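PDB 4ND2: lactate dehydrogenase, adjacent gene encodes predicted malate dehydrogenase from Cryptosporidium parvum, which probably catalyses the reversible, NAD-dependent interconversion of (S)-lactate and pyruvate as a member of the lactate/malate dehydrogenase superfamily. Local coordinates for residues 16-21 and 235-240; 73-78 and 242-247; 218-223 and 229-234; 27-32 and 246-251. All coordinates share one frame; numbering follows the deposited sequence.

Interaction 1 (16-21 and 235-240); sequences GGNIAY and APAAAA. With A3D (3-acetylpyridine adenine dinucleotide), chain C.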
# COMPACT_ATOMS: atom_id res chain seq x y z
N GLY A 16 8.99 -13.15 16.20
CA GLY A 16 8.04 -12.30 16.91
C GLY A 16 8.21 -10.82 16.62
O GLY A 16 7.22 -10.12 16.39
N GLY A 17 9.45 -10.35 16.64
CA GLY A 17 9.74 -8.95 16.37
C GLY A 17 9.39 -8.54 14.95
O GLY A 17 8.83 -7.47 14.73
N ASN A 18 9.71 -9.40 13.98
CA ASN A 18 9.36 -9.15 12.58
C ASN A 18 7.86 -9.08 12.36
O ASN A 18 7.38 -8.24 11.60
CB ASN A 18 9.96 -10.22 11.66
CG ASN A 18 11.38 -9.93 11.26
OD1 ASN A 18 11.89 -8.82 11.46
ND2 ASN A 18 12.04 -10.92 10.68
N ILE A 19 7.10 -9.96 13.02
CA ILE A 19 5.65 -9.94 12.91
C ILE A 19 5.10 -8.59 13.37
O ILE A 19 4.30 -7.96 12.67
CB ILE A 19 4.99 -11.07 13.72
CG1 ILE A 19 5.28 -12.43 13.07
CG2 ILE A 19 3.48 -10.85 13.82
CD1 ILE A 19 4.89 -13.62 13.92
N ALA A 20 5.54 -8.14 14.54
CA ALA A 20 5.10 -6.86 15.09
C ALA A 20 5.41 -5.70 14.14
O ALA A 20 4.59 -4.81 13.94
CB ALA A 20 5.75 -6.62 16.45
N TYR A 21 6.61 -5.74 13.56
CA TYR A 21 7.11 -4.74 12.63
C TYR A 21 6.19 -4.61 11.41
O TYR A 21 5.78 -3.50 11.04
CB TYR A 21 8.51 -5.16 12.18
CG TYR A 21 9.40 -4.13 11.50
CD1 TYR A 21 9.38 -2.79 11.86
CD2 TYR A 21 10.33 -4.54 10.54
CE1 TYR A 21 10.23 -1.88 11.25
CE2 TYR A 21 11.18 -3.64 9.93
CZ TYR A 21 11.13 -2.31 10.29
OH TYR A 21 11.99 -1.41 9.69
N ALA A 235 10.73 -14.62 6.23
CA ALA A 235 9.60 -15.23 5.50
C ALA A 235 8.57 -15.90 6.41
O ALA A 235 7.37 -15.76 6.18
CB ALA A 235 10.11 -16.20 4.43
N PRO A 236 9.02 -16.64 7.45
CA PRO A 236 8.04 -17.19 8.40
C PRO A 236 7.17 -16.12 9.07
O PRO A 236 5.98 -16.35 9.29
CB PRO A 236 8.91 -17.90 9.43
CG PRO A 236 10.15 -18.27 8.69
CD PRO A 236 10.38 -17.14 7.72
N ALA A 237 7.76 -14.97 9.37
CA ALA A 237 7.02 -13.85 9.95
C ALA A 237 5.96 -13.34 8.97
O ALA A 237 4.80 -13.15 9.34
CB ALA A 237 7.96 -12.72 10.32
N ALA A 238 6.38 -13.12 7.72
CA ALA A 238 5.49 -12.61 6.69
C ALA A 238 4.34 -13.58 6.43
O ALA A 238 3.20 -13.15 6.24
CB ALA A 238 6.26 -12.35 5.40
N ALA A 239 4.65 -14.88 6.42
CA ALA A 239 3.64 -15.92 6.23
C ALA A 239 2.56 -15.87 7.30
O ALA A 239 1.37 -15.97 7.00
CB ALA A 239 4.30 -17.29 6.21
N ALA A 240 2.98 -15.70 8.56
CA ALA A 240 2.05 -15.60 9.68
C ALA A 240 1.12 -14.39 9.54
O ALA A 240 -0.06 -14.47 9.88
CB ALA A 240 2.81 -15.54 10.99
PA A3D C . 14.04 -17.10 19.02
O1A A3D C . 14.64 -15.92 18.30
O2A A3D C . 14.91 -17.95 19.90
O5B A3D C . 12.80 -16.59 19.89
C5B A3D C . 12.12 -17.41 20.83
C4B A3D C . 11.55 -16.51 21.91
O4B A3D C . 10.64 -17.25 22.73
C3B A3D C . 12.62 -15.93 22.82
O3B A3D C . 12.60 -14.49 22.79
C2B A3D C . 12.28 -16.46 24.20
O2B A3D C . 12.54 -15.54 25.26
C1B A3D C . 10.80 -16.77 24.07
N9A A3D C . 10.31 -17.74 25.06
C8A A3D C . 10.95 -18.82 25.57
N7A A3D C . 10.16 -19.46 26.46
C5A A3D C . 9.00 -18.79 26.54
C6A A3D C . 7.74 -18.92 27.29
N6A A3D C . 7.55 -19.93 28.17
N1A A3D C . 6.77 -17.99 27.06
C2A A3D C . 6.94 -16.98 26.19
N3A A3D C . 8.07 -16.80 25.48
C4A A3D C . 9.11 -17.66 25.61
O3 A3D C . 13.32 -18.11 17.98
PN A3D C . 12.69 -17.68 16.55
O1N A3D C . 13.80 -17.58 15.55
O2N A3D C . 11.75 -16.52 16.74
O5D A3D C . 11.80 -18.98 16.22
C5D A3D C . 10.68 -19.28 17.05
C4D A3D C . 10.11 -20.66 16.74
O4D A3D C . 9.57 -20.68 15.41
C3D A3D C . 11.14 -21.78 16.80
O3D A3D C . 10.59 -22.91 17.47
C2D A3D C . 11.40 -22.13 15.36
O2D A3D C . 11.79 -23.49 15.15
C1D A3D C . 10.04 -21.84 14.74
N1N A3D C . 10.07 -21.65 13.29
C2N A3D C . 9.17 -22.30 12.55
C3N A3D C . 9.14 -22.16 11.17
C7N A3D C . 8.13 -22.88 10.34
O7N A3D C . 8.19 -22.78 9.13
C8N A3D C . 7.05 -23.70 10.99
C4N A3D C . 10.07 -21.32 10.56
C5N A3D C . 11.00 -20.66 11.35
C6N A3D C . 10.98 -20.84 12.73
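Asn18, on the first helix of the Rossmann fold, keeps its flat amide off Ala237, which meets this side chain at its root: CB of Asn18 lies 3.5 Å from CB of Ala237. The torsion chi1 of -85° puts CG beside the backbone N, and ND2 is then within weak hydrogen-bonding range of Tyr233 O. The second flat group is the acetylpyridine ring of the cofactor analogue. Pro236 lies over its C4N-C5N rim from one side of the ring plane, and pyruvate lies on the other side.

The helix of 16-21 begins at the glycine-rich NAD loop; Gly16 is the last glycine of the GxGxxG sequence. It crosses the helix carrying 235-240 at -48°, with the axes 8.4 Å apart. The small side chain of Ala237 permits this: it points at the neighbouring helix, and its CA comes within 5.1 Å of the Ile19 CA. Ile19 runs alongside, with CG1 3.9 Å from Ala237 CB and CD1 carried on to Ala240, where Ile120 closes in on both residues. The packing is apolar and buried, joining the NAD-binding and C-terminal domains. On the ligand side, CG of Pro236 stands 3.6 Å from C4N of the analogue.

Interaction 2 (73-78 and 242-247); sequences SDVVII and KMAEAY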
# COMPACT_ATOMS: atom_id res chain seq x y z
N SER A 73 -7.56 -10.26 22.57
CA SER A 73 -6.80 -10.43 21.33
C SER A 73 -7.64 -11.19 20.30
O SER A 73 -8.25 -12.21 20.62
CB SER A 73 -5.49 -11.19 21.58
OG SER A 73 -4.57 -10.40 22.32
N ASP A 74 -7.69 -10.66 19.08
CA ASP A 74 -8.41 -11.31 17.99
C ASP A 74 -7.60 -12.47 17.43
O ASP A 74 -8.16 -13.51 17.08
CB ASP A 74 -8.70 -10.31 16.87
CG ASP A 74 -9.56 -9.16 17.33
OD1 ASP A 74 -10.73 -9.40 17.70
OD2 ASP A 74 -9.06 -8.02 17.34
N VAL A 75 -6.29 -12.27 17.33
CA VAL A 75 -5.38 -13.29 16.85
C VAL A 75 -4.23 -13.46 17.84
O VAL A 75 -3.73 -12.48 18.39
CB VAL A 75 -4.81 -12.93 15.46
CG1 VAL A 75 -3.84 -14.00 14.97
CG2 VAL A 75 -5.94 -12.73 14.46
N VAL A 76 -3.84 -14.71 18.08
CA VAL A 76 -2.67 -15.02 18.88
C VAL A 76 -1.70 -15.81 18.01
O VAL A 76 -2.06 -16.85 17.47
CB VAL A 76 -3.03 -15.85 20.13
CG1 VAL A 76 -1.77 -16.27 20.88
CG2 VAL A 76 -3.97 -15.07 21.04
N ILE A 77 -0.48 -15.29 17.86
CA ILE A 77 0.55 -15.97 17.08
C ILE A 77 1.64 -16.45 18.05
O ILE A 77 2.25 -15.65 18.75
CB ILE A 77 1.15 -15.05 16.00
CG1 ILE A 77 0.04 -14.45 15.13
CG2 ILE A 77 2.13 -15.83 15.13
CD1 ILE A 77 0.51 -13.40 14.15
N ILE A 78 1.86 -17.77 18.08
CA ILE A 78 2.77 -18.39 19.04
C ILE A 78 4.13 -18.68 18.39
O ILE A 78 4.24 -19.54 17.52
CB ILE A 78 2.19 -19.69 19.62
CG1 ILE A 78 0.78 -19.45 20.17
CG2 ILE A 78 3.10 -20.25 20.71
CD1 ILE A 78 0.09 -20.68 20.71
N LYS A 242 0.20 -12.93 6.69
CA LYS A 242 -0.76 -13.24 5.63
C LYS A 242 -1.94 -14.05 6.19
O LYS A 242 -3.08 -13.81 5.83
CB LYS A 242 -0.10 -14.00 4.48
CG LYS A 242 1.02 -13.25 3.76
CD LYS A 242 0.59 -11.90 3.19
CE LYS A 242 -0.45 -12.05 2.08
NZ LYS A 242 -0.83 -10.72 1.54
N MET A 243 -1.64 -14.99 7.08
CA MET A 243 -2.68 -15.80 7.72
C MET A 243 -3.56 -14.96 8.65
O MET A 243 -4.78 -15.12 8.68
CB MET A 243 -2.06 -16.97 8.49
CG MET A 243 -1.38 -17.99 7.59
SD MET A 243 -0.56 -19.32 8.48
CE MET A 243 -1.96 -20.15 9.22
N ALA A 244 -2.93 -14.05 9.40
CA ALA A 244 -3.66 -13.13 10.27
C ALA A 244 -4.57 -12.20 9.47
O ALA A 244 -5.71 -11.94 9.87
CB ALA A 244 -2.70 -12.31 11.12
N GLU A 245 -4.06 -11.70 8.34
CA GLU A 245 -4.84 -10.87 7.41
C GLU A 245 -6.11 -11.58 6.92
O GLU A 245 -7.18 -10.98 6.87
CB GLU A 245 -4.02 -10.53 6.17
CG GLU A 245 -2.94 -9.48 6.34
CD GLU A 245 -2.10 -9.32 5.09
OE1 GLU A 245 -2.54 -9.77 4.01
OE2 GLU A 245 -0.99 -8.75 5.17
N ALA A 246 -5.96 -12.85 6.53
CA ALA A 246 -7.07 -13.64 6.02
C ALA A 246 -8.20 -13.74 7.04
O ALA A 246 -9.38 -13.63 6.68
CB ALA A 246 -6.60 -15.03 5.64
N TYR A 247 -7.84 -13.92 8.31
CA TYR A 247 -8.82 -13.99 9.39
C TYR A 247 -9.45 -12.62 9.65
O TYR A 247 -10.68 -12.49 9.65
CB TYR A 247 -8.17 -14.53 10.67
CG TYR A 247 -9.14 -14.63 11.83
CD1 TYR A 247 -10.02 -15.70 11.94
CD2 TYR A 247 -9.18 -13.65 12.82
CE1 TYR A 247 -10.91 -15.79 12.99
CE2 TYR A 247 -10.07 -13.74 13.88
CZ TYR A 247 -10.93 -14.81 13.96
OH TYR A 247 -11.81 -14.90 15.01
O HOH W 1 -10.95 -13.81 17.24
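Val75 meets Ala244 and Tyr247, whose spacing of three residues, about one helical turn, puts both on the side of the helix that faces the strand. Lys242 opens the segment without touching the strand; its NZ reaches 3.2 Å to OE1 of Glu245, a salt bridge on the syn side of the carboxylate and 21° out of its plane. Met243 packs instead on Ile118. Ala244 is the first to touch: its methyl points at the strand and lies 4.4 Å from Val75 CG1, a loose apolar contact. Glu245 points away.

Tyr247 completes the contact. With CG anti to the backbone N (chi1 -180°), the ring extends past Val75, the two side chains sliding by each other in opposite directions. CD2 of Tyr247 is 3.7 Å from Val75 CG2, and CE2 of the same ring is 3.7 Å from Asp74 O. Beyond them a water joins the segments: it accepts from Tyr247 OH at 2.6 Å and donates to Asp74 O at 2.8 Å.

Strand 75-78 lies between strands 6-10 and 116-119 of the parallel Rossmann sheet, and helix 234-248 packs against it. Phe116 of the neighbouring strand stacks on the Tyr247 ring, and Ile2 of a third subunit packs against both Asp74 and Tyr247.

Interaction 3 (218-223 and 229-234); sequences IAWKEV and TGTAYF. With PYR (pyruvic acid), chain D.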
# COMPACT_ATOMS: atom_id res chain seq x y z
N ILE A 218 14.52 -29.13 1.63
CA ILE A 218 15.70 -28.82 2.45
C ILE A 218 15.95 -27.31 2.64
O ILE A 218 16.96 -26.92 3.23
CB ILE A 218 16.98 -29.48 1.87
CG1 ILE A 218 17.32 -28.95 0.46
CG2 ILE A 218 16.82 -30.99 1.86
CD1 ILE A 218 18.24 -27.75 0.42
N ALA A 219 15.03 -26.48 2.17
CA ALA A 219 15.20 -25.02 2.19
C ALA A 219 15.53 -24.47 3.58
O ALA A 219 16.32 -23.53 3.69
CB ALA A 219 13.96 -24.34 1.63
N TRP A 220 14.93 -25.04 4.62
CA TRP A 220 15.15 -24.54 5.98
C TRP A 220 16.63 -24.62 6.40
O TRP A 220 17.14 -23.71 7.06
CB TRP A 220 14.25 -25.26 7.00
CG TRP A 220 14.71 -26.61 7.46
CD1 TRP A 220 14.55 -27.80 6.81
CD2 TRP A 220 15.40 -26.90 8.68
NE1 TRP A 220 15.10 -28.82 7.56
CE2 TRP A 220 15.63 -28.30 8.71
CE3 TRP A 220 15.84 -26.12 9.76
CZ2 TRP A 220 16.28 -28.93 9.77
CZ3 TRP A 220 16.50 -26.76 10.81
CH2 TRP A 220 16.71 -28.15 10.81
N LYS A 221 17.31 -25.69 5.99
CA LYS A 221 18.73 -25.89 6.31
C LYS A 221 19.62 -24.95 5.52
O LYS A 221 20.63 -24.47 6.03
CB LYS A 221 19.15 -27.34 6.06
CG LYS A 221 18.39 -28.35 6.89
CD LYS A 221 19.00 -29.74 6.80
CE LYS A 221 18.26 -30.71 7.71
NZ LYS A 221 18.70 -32.12 7.52
N GLU A 222 19.26 -24.70 4.26
CA GLU A 222 20.02 -23.78 3.41
C GLU A 222 20.08 -22.38 4.04
O GLU A 222 21.14 -21.76 4.06
CB GLU A 222 19.41 -23.68 2.01
CG GLU A 222 20.30 -22.96 1.02
CD GLU A 222 19.62 -22.63 -0.30
OE1 GLU A 222 20.33 -22.25 -1.24
OE2 GLU A 222 18.38 -22.74 -0.39
N VAL A 223 18.95 -21.90 4.53
CA VAL A 223 18.89 -20.61 5.20
C VAL A 223 19.63 -20.69 6.54
O VAL A 223 20.50 -19.86 6.82
CB VAL A 223 17.43 -20.15 5.43
CG1 VAL A 223 17.39 -18.86 6.23
CG2 VAL A 223 16.72 -19.98 4.09
N THR A 229 23.44 -18.42 13.34
CA THR A 229 22.92 -18.18 14.69
C THR A 229 21.46 -18.59 14.88
O THR A 229 20.93 -18.50 15.99
CB THR A 229 23.07 -16.70 15.08
OG1 THR A 229 22.38 -15.88 14.13
CG2 THR A 229 24.54 -16.30 15.12
N GLY A 230 20.79 -19.03 13.81
CA GLY A 230 19.40 -19.46 13.92
C GLY A 230 18.75 -19.87 12.62
O GLY A 230 19.41 -19.95 11.58
N THR A 231 17.45 -20.13 12.68
CA THR A 231 16.66 -20.53 11.51
C THR A 231 16.04 -19.30 10.84
O THR A 231 16.19 -18.18 11.32
CB THR A 231 15.58 -21.56 11.91
OG1 THR A 231 14.98 -21.19 13.16
CG2 THR A 231 16.19 -22.95 12.05
N ALA A 232 15.36 -19.52 9.71
CA ALA A 232 14.73 -18.43 8.96
C ALA A 232 13.72 -17.67 9.81
O ALA A 232 13.09 -18.24 10.70
CB ALA A 232 14.03 -18.98 7.72
N TYR A 233 13.57 -16.38 9.55
CA TYR A 233 12.63 -15.57 10.32
C TYR A 233 11.92 -14.43 9.57
O TYR A 233 10.86 -13.98 10.01
CB TYR A 233 13.30 -15.05 11.60
CG TYR A 233 14.51 -14.17 11.38
CD1 TYR A 233 14.43 -12.79 11.55
CD2 TYR A 233 15.74 -14.71 11.03
CE1 TYR A 233 15.53 -11.98 11.36
CE2 TYR A 233 16.86 -13.91 10.83
CZ TYR A 233 16.75 -12.54 11.00
OH TYR A 233 17.85 -11.73 10.81
N PHE A 234 12.48 -13.97 8.45
CA PHE A 234 11.82 -12.95 7.63
C PHE A 234 10.57 -13.50 6.93
O PHE A 234 9.50 -12.91 7.02
CB PHE A 234 12.79 -12.37 6.59
CG PHE A 234 13.85 -11.48 7.18
CD1 PHE A 234 15.18 -11.88 7.22
CD2 PHE A 234 13.51 -10.24 7.72
CE1 PHE A 234 16.16 -11.05 7.76
CE2 PHE A 234 14.48 -9.42 8.27
CZ PHE A 234 15.80 -9.82 8.29
C PYR D . 11.70 -23.51 8.22
O PYR D . 12.42 -22.56 7.85
OXT PYR D . 11.01 -24.16 7.41
CA PYR D . 11.67 -23.89 9.64
O3 PYR D . 10.80 -24.65 10.04
CB PYR D . 12.71 -23.35 10.57
O HOH W 2 15.20 -22.10 8.61
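This is a buried apolar contact in the wall of the substrate pocket, where Trp220 and Val223 of helix 206-227 meet Thr231 and Ala232 of the loop that follows. CG2 of Thr231 arrives at the edge of the Trp220 ring, in its plane, 3.9 Å from CE3. Over one face of that indole, offset toward the rim, lies CG of Lys221, 3.3 Å above the plane, and Arg90 makes a cation-pi contact with the ring. One turn on, Val223 CG1, anti to the backbone N (chi1 175°), packs 3.7 Å from Ala232 CB.

Pyruvate sits against both segments. CB of Trp220 is 3.3 Å from carbon C of its carboxylate, and CB of Thr231 is 3.6 Å from its methyl, atom CB. One water bridges three groups: it donates to Trp220 O and to pyruvate O, the latter at 2.9 Å, and accepts from Ala232 N at 2.8 Å. Both backbones are thereby tied to the substrate, which Arg90, Arg153, His177 and Asn122 also bind.

Arg153 of helix 147-162 packs on Trp220 and Ala232. The loop then leads into helix 234-248, with Tyr233 at the N-cap and Asp47 of a second subunit accepting from the amides of Tyr233 and Phe234.

Interaction 4 (27-32 and 246-251); sequences NLADVV and AYLKDK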
# COMPACT_ATOMS: atom_id res chain seq x y z
N ASN A 27 -0.57 -1.34 9.40
CA ASN A 27 -1.69 -0.91 10.23
C ASN A 27 -2.82 -1.95 10.24
O ASN A 27 -4.00 -1.61 10.22
CB ASN A 27 -2.21 0.46 9.78
CG ASN A 27 -3.17 1.10 10.78
OD1 ASN A 27 -3.04 0.91 11.99
ND2 ASN A 27 -4.13 1.85 10.28
N LEU A 28 -2.43 -3.22 10.28
CA LEU A 28 -3.39 -4.33 10.32
C LEU A 28 -4.08 -4.42 11.69
O LEU A 28 -5.26 -4.74 11.78
CB LEU A 28 -2.68 -5.65 10.01
CG LEU A 28 -3.50 -6.94 10.04
CD1 LEU A 28 -4.58 -6.92 8.98
CD2 LEU A 28 -2.58 -8.14 9.86
N ALA A 29 -3.32 -4.16 12.75
CA ALA A 29 -3.83 -4.25 14.11
C ALA A 29 -2.86 -3.60 15.09
O ALA A 29 -1.73 -3.23 14.72
CB ALA A 29 -4.05 -5.70 14.49
N ASP A 30 -3.31 -3.44 16.33
CA ASP A 30 -2.41 -3.18 17.44
C ASP A 30 -1.70 -4.48 17.78
O ASP A 30 -2.25 -5.57 17.55
CB ASP A 30 -3.17 -2.69 18.68
CG ASP A 30 -3.71 -1.28 18.53
OD1 ASP A 30 -3.28 -0.54 17.62
OD2 ASP A 30 -4.57 -0.90 19.35
N VAL A 31 -0.50 -4.38 18.33
CA VAL A 31 0.30 -5.55 18.64
C VAL A 31 0.70 -5.57 20.12
O VAL A 31 1.11 -4.54 20.66
CB VAL A 31 1.58 -5.59 17.78
CG1 VAL A 31 2.44 -6.80 18.15
CG2 VAL A 31 1.23 -5.62 16.30
N VAL A 32 0.58 -6.73 20.75
CA VAL A 32 1.14 -6.97 22.07
C VAL A 32 2.25 -8.00 21.93
O VAL A 32 1.99 -9.17 21.62
CB VAL A 32 0.08 -7.48 23.07
CG1 VAL A 32 0.71 -7.79 24.42
CG2 VAL A 32 -1.03 -6.46 23.22
N ALA A 246 -5.96 -12.85 6.53
CA ALA A 246 -7.07 -13.64 6.02
C ALA A 246 -8.20 -13.74 7.04
O ALA A 246 -9.38 -13.63 6.68
CB ALA A 246 -6.60 -15.03 5.64
N TYR A 247 -7.84 -13.92 8.31
CA TYR A 247 -8.82 -13.99 9.39
C TYR A 247 -9.45 -12.62 9.65
O TYR A 247 -10.68 -12.49 9.65
CB TYR A 247 -8.17 -14.53 10.67
CG TYR A 247 -9.14 -14.63 11.83
CD1 TYR A 247 -10.02 -15.70 11.94
CD2 TYR A 247 -9.18 -13.65 12.82
CE1 TYR A 247 -10.91 -15.79 12.99
CE2 TYR A 247 -10.07 -13.74 13.88
CZ TYR A 247 -10.93 -14.81 13.96
OH TYR A 247 -11.81 -14.90 15.01
N LEU A 248 -8.62 -11.62 9.88
CA LEU A 248 -9.09 -10.29 10.28
C LEU A 248 -9.92 -9.59 9.21
O LEU A 248 -10.84 -8.83 9.54
CB LEU A 248 -7.91 -9.39 10.69
CG LEU A 248 -7.19 -9.79 11.99
CD1 LEU A 248 -5.88 -9.04 12.14
CD2 LEU A 248 -8.08 -9.56 13.19
N LYS A 249 -9.61 -9.84 7.94
CA LYS A 249 -10.34 -9.23 6.83
C LYS A 249 -11.36 -10.17 6.20
O LYS A 249 -12.01 -9.82 5.21
CB LYS A 249 -9.35 -8.72 5.78
CG LYS A 249 -8.47 -7.59 6.30
CD LYS A 249 -7.31 -7.31 5.36
CE LYS A 249 -6.75 -5.90 5.55
NZ LYS A 249 -7.78 -4.82 5.46
N ASP A 250 -11.52 -11.37 6.77
CA ASP A 250 -12.50 -12.35 6.30
C ASP A 250 -12.36 -12.59 4.80
O ASP A 250 -13.33 -12.51 4.05
CB ASP A 250 -13.92 -11.87 6.65
CG ASP A 250 -14.99 -12.91 6.32
OD1 ASP A 250 -14.75 -14.12 6.51
OD2 ASP A 250 -16.08 -12.51 5.87
N LYS A 251 -11.13 -12.88 4.37
CA LYS A 251 -10.81 -12.94 2.94
C LYS A 251 -11.37 -14.14 2.19
O LYS A 251 -11.52 -14.09 0.97
CB LYS A 251 -9.29 -12.94 2.74
CG LYS A 251 -8.61 -11.62 3.01
CD LYS A 251 -7.17 -11.67 2.52
CE LYS A 251 -6.37 -10.48 2.99
NZ LYS A 251 -4.96 -10.57 2.52
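Leu28 and Leu248 make the main apolar contact. A single methyl, CD1 of Leu248, is lodged against the branch of Leu28: it lies 3.8 Å from Leu28 CG, 4.0 Å from CD1 and 4.1 Å from CD2 of the same residue. The Leu28 side chain reaches it with CG anti to the backbone N (chi1 178°), which swings the branch toward the helix although the bond from its CA to CB does not aim there. Ala29 adds a marginal touch, its CB 4.5 Å from Leu248 CD1.

A second kind of contact uses the aliphatic part of a charged residue. CE of Lys249 lies 4.2 Å from Leu28 CD1, and the chain bends at chi4 (-53°) just beyond, turning NZ off the leucine. That ammonium makes a weak hydrogen bond with Asn27 O of a third subunit, and Asn27 O here receives the reciprocal one. The same subunit supplies Arg4, whose NE forms a salt bridge with OD2 of Asp250.

Backbone hydrogen bonds act within the segments. Lys251 N bonds Ala246 O at 3.0 Å and Asp250 N bonds Tyr247 O at 3.2 Å; with the positive phi of Asp250 they close helix 234-248 in a Schellman motif. Asn27 ends helix 14-26 in the same way.

Far from the annotated sites, this is plain packing between the C-terminal domain and the Rossmann fold, at the turn joining the first helix to the second strand of its beta-alpha-beta unit.

How the interactions relate
Helix 234-248 strings three contacts together: interaction 1 near its start, interaction 2 further along and interaction 4 at its end, all with the Rossmann domain. Interactions 2 and 4, centres 6 Å apart, share Ala246 and Tyr247, and Glu245 OE1 of one forms a salt bridge with Lys251 NZ of the other at 2.9 Å. Interaction 1 joins interaction 2 through Ile19 CD1 and Ile77 CG2, 3.7 Å apart. Interaction 3, 23 Å from interaction 2 between centres, borders pyruvate, its loop 229-234 leading into the helix. Across the pyridine ring from Pro236 of interaction 1, PYR CA is 3.2 Å from A3D C4N, consistent with hydride transfer.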